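Local atomic coordinates of coenzyme A transferase (Yersinia pestis, PDB entry 3QLI), a protein that probably transfers coenzyme A between carboxylic acids such as acetate, by way of a covalent enzyme-CoA intermediate. Residues A[135-146]-A[162-172]; A[286-294]-A[311-321]. One frame throughout, in Å; residues are numbered along the deposited sequence.

Contact 1 (A[135-146]-A[162-172]); sequences LAEEIGIDTFMH and GNDYSSRIARS
With chi1 at -169°, the F144 side chain extends away from its own backbone N and drops the ring from strand 143-146 onto helix 166-172, where I169 CB sits over one face, 4.1 Å from the ring centroid. In I169, chi1 (-56°) places CG2 against F144 CD1 and the I141 side chain, while chi2 (-50°) turns CD1 to L135 CB, at 3.6 Å, and to A136. I169 is thus wedged between the end of helix 131-139 and the strand that follows it. L135 CD1 lies over one face of the Y165 ring, a CH-pi contact at 3.9 Å from the centroid; D164 OD2 covers the opposite face, and the Y165 hydroxyl is bonded to M44 on strand 41-44. S166 OG meets the rings of F144 and H146 at their edges, 3.4 Å from F144 CZ. It also donates to D164 OD2, which caps the helix by accepting from S166 N as well, and a water links D164 OD1 to H146 NE2. At the solvent-facing margin R168 NH2 forms a salt bridge with E137 OE2 at 3.0 Å, in the guanidinium plane and on the anti lone pair of the carboxylate. A136 CB lies on a face of this guanidinium, and a water joins R168 NH1 to E137 OE2. The chemistry therefore grades from a bridged ion pair outside to an apolar centre in the N-terminal Rossmann-like domain, with polar helix capping at its far end.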
loop_
_atom_site.group_PDB
_atom_site.type_symbol
_atom_site.label_atom_id
_atom_site.label_comp_id
_atom_site.label_asym_id
_atom_site.label_seq_id
_atom_site.Cartn_x
_atom_site.Cartn_y
_atom_site.Cartn_z
ATOM N N LEU A 135 -6.049 -7.246 -16.269
ATOM C CA LEU A 135 -6.708 -7.250 -17.572
ATOM C C LEU A 135 -6.618 -8.619 -18.258
ATOM O O LEU A 135 -7.590 -9.119 -18.833
ATOM C CB LEU A 135 -6.112 -6.159 -18.473
ATOM C CG LEU A 135 -6.526 -4.751 -18.053
ATOM C CD1 LEU A 135 -5.588 -3.692 -18.638
ATOM C CD2 LEU A 135 -7.981 -4.488 -18.465
ATOM N N ALA A 136 -5.445 -9.228 -18.184
ATOM C CA ALA A 136 -5.192 -10.454 -18.928
ATOM C C ALA A 136 -5.869 -11.644 -18.267
ATOM O O ALA A 136 -6.291 -12.588 -18.945
ATOM C CB ALA A 136 -3.700 -10.698 -19.046
ATOM N N GLU A 137 -5.974 -11.601 -16.944
ATOM C CA GLU A 137 -6.334 -12.803 -16.193
ATOM C C GLU A 137 -7.704 -12.733 -15.517
ATOM O O GLU A 137 -8.577 -13.507 -15.852
ATOM C CB GLU A 137 -5.227 -13.187 -15.199
ATOM C CG GLU A 137 -3.969 -13.683 -15.918
ATOM C CD GLU A 137 -2.805 -13.992 -14.988
ATOM O OE1 GLU A 137 -3.017 -14.223 -13.776
ATOM O OE2 GLU A 137 -1.660 -14.002 -15.487
ATOM N N GLU A 138 -7.906 -11.816 -14.576
ATOM C CA GLU A 138 -9.211 -11.760 -13.919
ATOM C C GLU A 138 -10.299 -11.294 -14.869
ATOM O O GLU A 138 -11.397 -11.844 -14.886
ATOM C CB GLU A 138 -9.187 -10.868 -12.679
ATOM C CG GLU A 138 -8.726 -11.599 -11.412
ATOM C CD GLU A 138 -7.235 -11.470 -11.208
ATOM O OE1 GLU A 138 -6.520 -11.138 -12.186
ATOM O OE2 GLU A 138 -6.772 -11.703 -10.077
ATOM N N ILE A 139 -9.992 -10.280 -15.666
ATOM C CA ILE A 139 -10.992 -9.705 -16.558
ATOM C C ILE A 139 -11.032 -10.433 -17.891
ATOM O O ILE A 139 -12.086 -10.930 -18.312
ATOM C CB ILE A 139 -10.722 -8.208 -16.774
ATOM C CG1 ILE A 139 -10.902 -7.452 -15.445
ATOM C CG2 ILE A 139 -11.624 -7.657 -17.885
ATOM C CD1 ILE A 139 -10.304 -6.036 -15.446
ATOM N N GLY A 140 -9.886 -10.490 -18.560
ATOM C CA GLY A 140 -9.793 -11.171 -19.837
ATOM C C GLY A 140 -10.131 -10.200 -20.951
ATOM O O GLY A 140 -11.160 -9.534 -20.912
ATOM N N ILE A 141 -9.256 -10.110 -21.946
ATOM C CA ILE A 141 -9.456 -9.165 -23.039
ATOM C C ILE A 141 -9.579 -9.908 -24.361
ATOM O O ILE A 141 -8.703 -10.685 -24.740
ATOM C CB ILE A 141 -8.306 -8.137 -23.111
ATOM C CG1 ILE A 141 -8.248 -7.308 -21.818
ATOM C CG2 ILE A 141 -8.436 -7.247 -24.378
ATOM C CD1 ILE A 141 -9.527 -6.511 -21.500
ATOM N N ASP A 142 -10.685 -9.690 -25.056
ATOM C CA ASP A 142 -10.900 -10.355 -26.338
ATOM C C ASP A 142 -10.221 -9.615 -27.496
ATOM O O ASP A 142 -9.659 -10.236 -28.399
ATOM C CB ASP A 142 -12.404 -10.530 -26.574
ATOM C CG ASP A 142 -13.061 -11.307 -25.447
ATOM O OD1 ASP A 142 -12.842 -12.531 -25.395
ATOM O OD2 ASP A 142 -13.772 -10.705 -24.606
ATOM N N THR A 143 -10.268 -8.290 -27.457
ATOM C CA THR A 143 -9.652 -7.467 -28.502
ATOM C C THR A 143 -8.862 -6.341 -27.869
ATOM O O THR A 143 -9.353 -5.660 -26.959
ATOM C CB THR A 143 -10.707 -6.825 -29.439
ATOM O OG1 THR A 143 -11.521 -7.847 -30.027
ATOM C CG2 THR A 143 -10.006 -6.046 -30.561
ATOM N N PHE A 144 -7.628 -6.162 -28.341
ATOM C CA PHE A 144 -6.800 -5.041 -27.924
ATOM C C PHE A 144 -6.410 -4.202 -29.147
ATOM O O PHE A 144 -6.042 -4.761 -30.184
ATOM C CB PHE A 144 -5.546 -5.537 -27.193
ATOM C CG PHE A 144 -4.780 -4.439 -26.515
ATOM C CD1 PHE A 144 -5.331 -3.767 -25.430
ATOM C CD2 PHE A 144 -3.520 -4.063 -26.968
ATOM C CE1 PHE A 144 -4.643 -2.746 -24.802
ATOM C CE2 PHE A 144 -2.823 -3.019 -26.343
ATOM C CZ PHE A 144 -3.379 -2.367 -25.266
ATOM N N MET A 145 -6.524 -2.876 -29.029
ATOM C CA MET A 145 -6.184 -1.961 -30.127
ATOM C C MET A 145 -5.192 -0.909 -29.628
ATOM O O MET A 145 -5.370 -0.349 -28.545
ATOM C CB MET A 145 -7.461 -1.288 -30.685
ATOM C CG MET A 145 -8.616 -2.289 -30.883
ATOM S SD MET A 145 -9.896 -1.756 -32.059
ATOM C CE MET A 145 -10.493 -0.313 -31.188
ATOM N N HIS A 146 -4.160 -0.631 -30.420
ATOM C CA HIS A 146 -3.080 0.274 -29.996
ATOM C C HIS A 146 -2.446 0.877 -31.263
ATOM O O HIS A 146 -2.257 0.169 -32.263
ATOM C CB HIS A 146 -2.044 -0.541 -29.199
ATOM C CG HIS A 146 -1.132 0.263 -28.311
ATOM N ND1 HIS A 146 -0.096 1.041 -28.795
ATOM C CD2 HIS A 146 -1.042 0.326 -26.961
ATOM C CE1 HIS A 146 0.561 1.581 -27.778
ATOM N NE2 HIS A 146 0.006 1.166 -26.653
ATOM N N GLY A 162 3.539 4.054 -25.468
ATOM C CA GLY A 162 2.983 3.171 -24.465
ATOM C C GLY A 162 3.588 1.797 -24.265
ATOM O O GLY A 162 3.878 1.076 -25.214
ATOM N N ASN A 163 3.789 1.452 -23.000
ATOM C CA ASN A 163 4.249 0.138 -22.594
ATOM C C ASN A 163 3.181 -0.255 -21.591
ATOM O O ASN A 163 2.248 -0.983 -21.922
ATOM C CB ASN A 163 5.635 0.177 -21.960
ATOM C CG ASN A 163 6.284 -1.196 -21.901
ATOM O OD1 ASN A 163 5.712 -2.134 -21.352
ATOM N ND2 ASN A 163 7.477 -1.318 -22.470
ATOM N N ASP A 164 3.318 0.226 -20.359
ATOM C CA ASP A 164 2.285 0.026 -19.352
ATOM C C ASP A 164 1.810 -1.418 -19.320
ATOM O O ASP A 164 2.603 -2.347 -19.191
ATOM C CB ASP A 164 1.114 0.999 -19.558
ATOM C CG ASP A 164 0.665 1.086 -21.005
ATOM O OD1 ASP A 164 1.275 1.850 -21.780
ATOM O OD2 ASP A 164 -0.309 0.398 -21.361
ATOM N N TYR A 165 0.494 -1.579 -19.420
ATOM C CA TYR A 165 -0.139 -2.888 -19.474
ATOM C C TYR A 165 -0.306 -3.304 -20.933
ATOM O O TYR A 165 -0.661 -4.441 -21.229
ATOM C CB TYR A 165 -1.514 -2.838 -18.811
ATOM C CG TYR A 165 -2.448 -1.815 -19.425
ATOM C CD1 TYR A 165 -3.168 -2.104 -20.577
ATOM C CD2 TYR A 165 -2.606 -0.561 -18.854
ATOM C CE1 TYR A 165 -4.021 -1.172 -21.141
ATOM C CE2 TYR A 165 -3.453 0.378 -19.410
ATOM C CZ TYR A 165 -4.159 0.069 -20.553
ATOM O OH TYR A 165 -5.004 1.002 -21.106
ATOM N N SER A 166 -0.038 -2.368 -21.839
ATOM C CA SER A 166 -0.199 -2.605 -23.270
ATOM C C SER A 166 0.698 -3.710 -23.816
ATOM O O SER A 166 0.266 -4.517 -24.633
ATOM C CB SER A 166 0.033 -1.309 -24.055
ATOM O OG SER A 166 -0.994 -0.367 -23.804
ATOM N N SER A 167 1.945 -3.749 -23.368
ATOM C CA SER A 167 2.873 -4.779 -23.850
ATOM C C SER A 167 2.448 -6.200 -23.465
ATOM O O SER A 167 2.748 -7.163 -24.178
ATOM C CB SER A 167 4.310 -4.492 -23.382
ATOM O OG SER A 167 4.395 -4.507 -21.967
ATOM N N ARG A 168 1.758 -6.337 -22.339
ATOM C CA ARG A 168 1.187 -7.633 -21.960
ATOM C C ARG A 168 -0.105 -7.951 -22.728
ATOM O O ARG A 168 -0.282 -9.058 -23.256
ATOM C CB ARG A 168 0.889 -7.662 -20.455
ATOM C CG ARG A 168 0.039 -8.854 -19.989
ATOM C CD ARG A 168 0.787 -10.166 -20.126
ATOM N NE ARG A 168 -0.014 -11.320 -19.693
ATOM C CZ ARG A 168 -0.143 -11.722 -18.431
ATOM N NH1 ARG A 168 0.461 -11.061 -17.448
ATOM N NH2 ARG A 168 -0.895 -12.782 -18.150
ATOM N N ILE A 169 -1.015 -6.987 -22.780
ATOM C CA ILE A 169 -2.342 -7.268 -23.318
ATOM C C ILE A 169 -2.294 -7.428 -24.836
ATOM O O ILE A 169 -3.122 -8.138 -25.401
ATOM C CB ILE A 169 -3.378 -6.206 -22.920
ATOM C CG1 ILE A 169 -3.431 -6.078 -21.395
ATOM C CG2 ILE A 169 -4.765 -6.574 -23.487
ATOM C CD1 ILE A 169 -3.591 -7.430 -20.679
ATOM N N ALA A 170 -1.325 -6.781 -25.488
ATOM C CA ALA A 170 -1.129 -6.959 -26.937
ATOM C C ALA A 170 -0.876 -8.424 -27.254
ATOM O O ALA A 170 -1.257 -8.926 -28.320
ATOM C CB ALA A 170 0.028 -6.093 -27.447
ATOM N N ARG A 171 -0.237 -9.107 -26.312
ATOM C CA ARG A 171 0.098 -10.516 -26.456
ATOM C C ARG A 171 -0.976 -11.426 -25.862
ATOM O O ARG A 171 -1.277 -12.478 -26.424
ATOM C CB ARG A 171 1.469 -10.807 -25.827
ATOM C CG ARG A 171 2.597 -10.040 -26.529
ATOM C CD ARG A 171 3.871 -9.987 -25.733
ATOM N NE ARG A 171 4.997 -9.586 -26.579
ATOM C CZ ARG A 171 5.332 -8.328 -26.864
ATOM N NH1 ARG A 171 4.624 -7.299 -26.378
ATOM N NH2 ARG A 171 6.387 -8.098 -27.643
ATOM N N SER A 172 -1.580 -11.020 -24.752
ATOM C CA SER A 172 -2.595 -11.870 -24.124
ATOM C C SER A 172 -3.997 -11.744 -24.740
ATOM O O SER A 172 -4.769 -12.682 -24.672
ATOM C CB SER A 172 -2.657 -11.650 -22.610
ATOM O OG SER A 172 -1.455 -12.114 -22.002
HETATM O O HOH W 1 0.738 -12.340 -14.645
HETATM O O HOH W 2 -0.369 2.774 -24.132
#

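Contact 2 (A[286-294]-A[311-321]); sequences LDRGRSVFT and AIFSRPVDYVN
Charged groups gather around D287, whose carboxylate is gripped through both oxygens. R315 NH1 binds D287 OD1 at 2.8 Å on its syn lone pair, lying in the guanidinium plane, while R290 NH2 reaches the same oxygen from the anti side at 2.7 Å. D287 OD2 accepts from Y319 OH at 2.6 Å, at the edge of the tyrosine ring and with the carboxylate turned 85° from it. The shared anion probably offsets the closeness of the two arginines, and R315 NH2 has a second carboxylate in E190.

Flat stacking brings in F313. The R290 guanidinium lies on one face of its ring, centres 4.1 Å apart and planes only 7° from parallel, a cation-pi pair whose side chains run side by side. Separately, within segment 311-321, R315 bends at chi3 (63°) and its CZ lies over the centre of the Y319 ring.

Backbone bonds join two short, weakly bonded parallel strands: S291 N to A311 O, F313 N to S291 O and R315 N to F293 O, the last at 2.9 Å. Beyond them T294 OG1 donates to R315 O at 2.7 Å, in the carbonyl plane, just ahead of helix 317-320. A water ties S291 OG to A311 O, and S291 OG is also bonded to N281.

Apolar contacts occupy both sides of the pair. F293 CE2 presses on I312 CG2 at 3.3 Å, with S314 CB over the ring face; on the side of F313, V292 CG1 meets V320 CG2.

The two strands, with helix 300-306 in the connection between them, form a small parallel sheet that leads into helix 317-320 beside the active site, where N321 is bonded to E264, the residue seen covalently linked to CoA.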
loop_
_atom_site.group_PDB
_atom_site.type_symbol
_atom_site.label_atom_id
_atom_site.label_comp_id
_atom_site.label_asym_id
_atom_site.label_seq_id
_atom_site.Cartn_x
_atom_site.Cartn_y
_atom_site.Cartn_z
ATOM N N LEU A 286 19.592 -0.437 -11.260
ATOM C CA LEU A 286 18.913 -1.158 -12.330
ATOM C C LEU A 286 18.880 -0.295 -13.578
ATOM O O LEU A 286 18.845 0.935 -13.484
ATOM C CB LEU A 286 17.476 -1.503 -11.919
ATOM C CG LEU A 286 17.323 -2.343 -10.654
ATOM C CD1 LEU A 286 15.830 -2.659 -10.363
ATOM C CD2 LEU A 286 18.139 -3.627 -10.786
ATOM N N ASP A 287 18.863 -0.932 -14.746
ATOM C CA ASP A 287 18.751 -0.199 -16.002
ATOM C C ASP A 287 19.808 0.891 -16.108
ATOM O O ASP A 287 19.543 2.005 -16.568
ATOM C CB ASP A 287 17.361 0.412 -16.121
ATOM C CG ASP A 287 16.264 -0.611 -15.880
ATOM O OD1 ASP A 287 16.053 -1.481 -16.751
ATOM O OD2 ASP A 287 15.627 -0.552 -14.816
ATOM N N ARG A 288 21.016 0.583 -15.660
ATOM C CA ARG A 288 22.043 1.609 -15.668
ATOM C C ARG A 288 22.251 2.120 -17.086
ATOM O O ARG A 288 22.296 1.345 -18.052
ATOM C CB ARG A 288 23.352 1.088 -15.059
ATOM C CG ARG A 288 24.443 2.160 -14.966
ATOM C CD ARG A 288 25.664 1.649 -14.200
ATOM N NE ARG A 288 26.817 2.528 -14.390
ATOM C CZ ARG A 288 27.791 2.695 -13.497
ATOM N NH1 ARG A 288 27.750 2.044 -12.338
ATOM N NH2 ARG A 288 28.802 3.520 -13.758
ATOM N N GLY A 289 22.348 3.434 -17.221
ATOM C CA GLY A 289 22.581 4.035 -18.520
ATOM C C GLY A 289 21.322 4.359 -19.316
ATOM O O GLY A 289 21.405 4.967 -20.379
ATOM N N ARG A 290 20.154 3.961 -18.825
ATOM C CA ARG A 290 18.931 4.196 -19.601
ATOM C C ARG A 290 17.802 4.773 -18.752
ATOM O O ARG A 290 17.647 4.414 -17.587
ATOM C CB ARG A 290 18.491 2.933 -20.360
ATOM C CG ARG A 290 18.034 1.801 -19.482
ATOM C CD ARG A 290 17.989 0.467 -20.226
ATOM N NE ARG A 290 17.655 -0.626 -19.306
ATOM C CZ ARG A 290 17.760 -1.917 -19.599
ATOM N NH1 ARG A 290 18.184 -2.304 -20.801
ATOM N NH2 ARG A 290 17.442 -2.821 -18.686
ATOM N N SER A 291 17.045 5.700 -19.336
ATOM C CA SER A 291 15.910 6.305 -18.653
ATOM C C SER A 291 14.705 5.385 -18.822
ATOM O O SER A 291 14.313 5.064 -19.947
ATOM C CB SER A 291 15.593 7.687 -19.237
ATOM O OG SER A 291 16.639 8.613 -18.990
ATOM N N VAL A 292 14.136 4.949 -17.703
ATOM C CA VAL A 292 13.021 3.990 -17.718
ATOM C C VAL A 292 11.697 4.692 -17.445
ATOM O O VAL A 292 11.624 5.564 -16.559
ATOM C CB VAL A 292 13.255 2.867 -16.673
ATOM C CG1 VAL A 292 11.997 2.046 -16.451
ATOM C CG2 VAL A 292 14.415 1.970 -17.118
ATOM N N PHE A 293 10.663 4.325 -18.215
ATOM C CA PHE A 293 9.315 4.871 -18.050
ATOM C C PHE A 293 8.303 3.817 -18.510
ATOM O O PHE A 293 8.674 2.862 -19.193
ATOM C CB PHE A 293 9.129 6.159 -18.868
ATOM C CG PHE A 293 9.066 5.928 -20.368
ATOM C CD1 PHE A 293 7.851 5.963 -21.041
ATOM C CD2 PHE A 293 10.228 5.653 -21.095
ATOM C CE1 PHE A 293 7.781 5.744 -22.414
ATOM C CE2 PHE A 293 10.176 5.431 -22.473
ATOM C CZ PHE A 293 8.951 5.477 -23.136
ATOM N N THR A 294 7.036 3.974 -18.135
ATOM C CA THR A 294 6.027 3.005 -18.569
ATOM C C THR A 294 5.027 3.556 -19.598
ATOM O O THR A 294 4.512 2.800 -20.416
ATOM C CB THR A 294 5.307 2.314 -17.382
ATOM O OG1 THR A 294 4.867 1.015 -17.794
ATOM C CG2 THR A 294 4.116 3.129 -16.870
ATOM N N ALA A 311 19.096 5.581 -25.291
ATOM C CA ALA A 311 19.204 5.750 -23.842
ATOM C C ALA A 311 17.855 5.945 -23.156
ATOM O O ALA A 311 17.797 6.354 -21.999
ATOM C CB ALA A 311 20.153 6.897 -23.490
ATOM N N ILE A 312 16.772 5.665 -23.875
ATOM C CA ILE A 312 15.438 5.696 -23.281
ATOM C C ILE A 312 14.859 4.301 -23.471
ATOM O O ILE A 312 14.951 3.726 -24.561
ATOM C CB ILE A 312 14.542 6.799 -23.920
ATOM C CG1 ILE A 312 15.138 8.184 -23.655
ATOM C CG2 ILE A 312 13.109 6.760 -23.367
ATOM C CD1 ILE A 312 14.451 9.321 -24.408
ATOM N N PHE A 313 14.296 3.732 -22.409
ATOM C CA PHE A 313 13.894 2.327 -22.460
ATOM C C PHE A 313 12.587 2.121 -21.716
ATOM O O PHE A 313 12.572 2.151 -20.493
ATOM C CB PHE A 313 15.005 1.461 -21.843
ATOM C CG PHE A 313 14.880 -0.010 -22.138
ATOM C CD1 PHE A 313 15.229 -0.513 -23.382
ATOM C CD2 PHE A 313 14.468 -0.895 -21.159
ATOM C CE1 PHE A 313 15.132 -1.869 -23.652
ATOM C CE2 PHE A 313 14.377 -2.247 -21.416
ATOM C CZ PHE A 313 14.702 -2.739 -22.668
ATOM N N SER A 314 11.487 1.912 -22.439
ATOM C CA SER A 314 10.216 1.694 -21.761
ATOM C C SER A 314 10.160 0.294 -21.151
ATOM O O SER A 314 10.727 -0.669 -21.685
ATOM C CB SER A 314 9.033 1.911 -22.706
ATOM O OG SER A 314 8.987 0.889 -23.673
ATOM N N ARG A 315 9.478 0.190 -20.017
ATOM C CA ARG A 315 9.247 -1.111 -19.399
ATOM C C ARG A 315 7.811 -1.210 -18.888
ATOM O O ARG A 315 7.151 -0.191 -18.668
ATOM C CB ARG A 315 10.285 -1.366 -18.296
ATOM C CG ARG A 315 11.720 -1.330 -18.848
ATOM C CD ARG A 315 12.746 -1.966 -17.909
ATOM N NE ARG A 315 12.489 -3.383 -17.697
ATOM C CZ ARG A 315 13.348 -4.231 -17.133
ATOM N NH1 ARG A 315 14.538 -3.802 -16.732
ATOM N NH2 ARG A 315 13.017 -5.517 -16.982
ATOM N N PRO A 316 7.303 -2.438 -18.728
ATOM C CA PRO A 316 5.898 -2.614 -18.329
ATOM C C PRO A 316 5.616 -2.112 -16.924
ATOM O O PRO A 316 6.526 -2.050 -16.098
ATOM C CB PRO A 316 5.692 -4.138 -18.388
ATOM C CG PRO A 316 7.072 -4.732 -18.441
ATOM C CD PRO A 316 7.932 -3.709 -19.118
ATOM N N VAL A 317 4.355 -1.788 -16.652
ATOM C CA VAL A 317 4.016 -1.100 -15.406
ATOM C C VAL A 317 4.221 -1.982 -14.175
ATOM O O VAL A 317 4.516 -1.478 -13.095
ATOM C CB VAL A 317 2.584 -0.514 -15.448
ATOM C CG1 VAL A 317 1.541 -1.646 -15.601
ATOM C CG2 VAL A 317 2.323 0.359 -14.220
ATOM N N ASP A 318 4.115 -3.299 -14.336
ATOM C CA ASP A 318 4.308 -4.179 -13.185
ATOM C C ASP A 318 5.784 -4.266 -12.781
ATOM O O ASP A 318 6.108 -4.766 -11.707
ATOM C CB ASP A 318 3.702 -5.574 -13.418
ATOM C CG ASP A 318 4.213 -6.244 -14.695
ATOM O OD1 ASP A 318 4.318 -5.591 -15.758
ATOM O OD2 ASP A 318 4.498 -7.453 -14.632
ATOM N N TYR A 319 6.672 -3.764 -13.637
ATOM C CA TYR A 319 8.082 -3.569 -13.255
ATOM C C TYR A 319 8.291 -2.159 -12.723
ATOM O O TYR A 319 8.778 -1.946 -11.604
ATOM C CB TYR A 319 8.995 -3.797 -14.466
ATOM C CG TYR A 319 10.475 -3.480 -14.254
ATOM C CD1 TYR A 319 11.349 -4.444 -13.764
ATOM C CD2 TYR A 319 10.999 -2.225 -14.565
ATOM C CE1 TYR A 319 12.690 -4.171 -13.578
ATOM C CE2 TYR A 319 12.343 -1.946 -14.378
ATOM C CZ TYR A 319 13.184 -2.928 -13.884
ATOM O OH TYR A 319 14.532 -2.665 -13.704
ATOM N N VAL A 320 7.922 -1.184 -13.541
ATOM C CA VAL A 320 8.247 0.201 -13.239
ATOM C C VAL A 320 7.642 0.653 -11.919
ATOM O O VAL A 320 8.302 1.354 -11.136
ATOM C CB VAL A 320 7.761 1.138 -14.359
ATOM C CG1 VAL A 320 7.901 2.596 -13.930
ATOM C CG2 VAL A 320 8.529 0.851 -15.662
ATOM N N ASN A 321 6.391 0.267 -11.680
ATOM C CA ASN A 321 5.671 0.708 -10.488
ATOM C C ASN A 321 5.724 -0.300 -9.335
ATOM O O ASN A 321 4.971 -0.171 -8.379
ATOM C CB ASN A 321 4.195 1.031 -10.813
ATOM C CG ASN A 321 4.029 2.382 -11.479
ATOM O OD1 ASN A 321 4.713 2.686 -12.453
ATOM N ND2 ASN A 321 3.144 3.226 -10.925
HETATM O O HOH W 3 18.275 8.854 -21.004
#

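How the contacts relate
Contact 1 is largely buried and packs helix 131-139 and strand 143-148, part of the six-stranded parallel sheet, against helix 166-172, whereas contact 2 is partly buried and builds a separate two-stranded sheet. Backbone pairing organises contact 2; in contact 1 no backbone-to-backbone pairing links the segments, which meet mainly through side chains packed about an isoleucine and aromatic rings. Each has an arginine-carboxylate pair, single and marginal in 135-146/162-172 but a shared network in 286-294/311-321. The contacts follow each other along the chain, their centres about 19 Å apart, yet they touch: N163 ND2 probably bonds S314 OG, and N163 N probably bonds T294 O. The loop entering helix 166-172 thereby adjoins the two-stranded sheet.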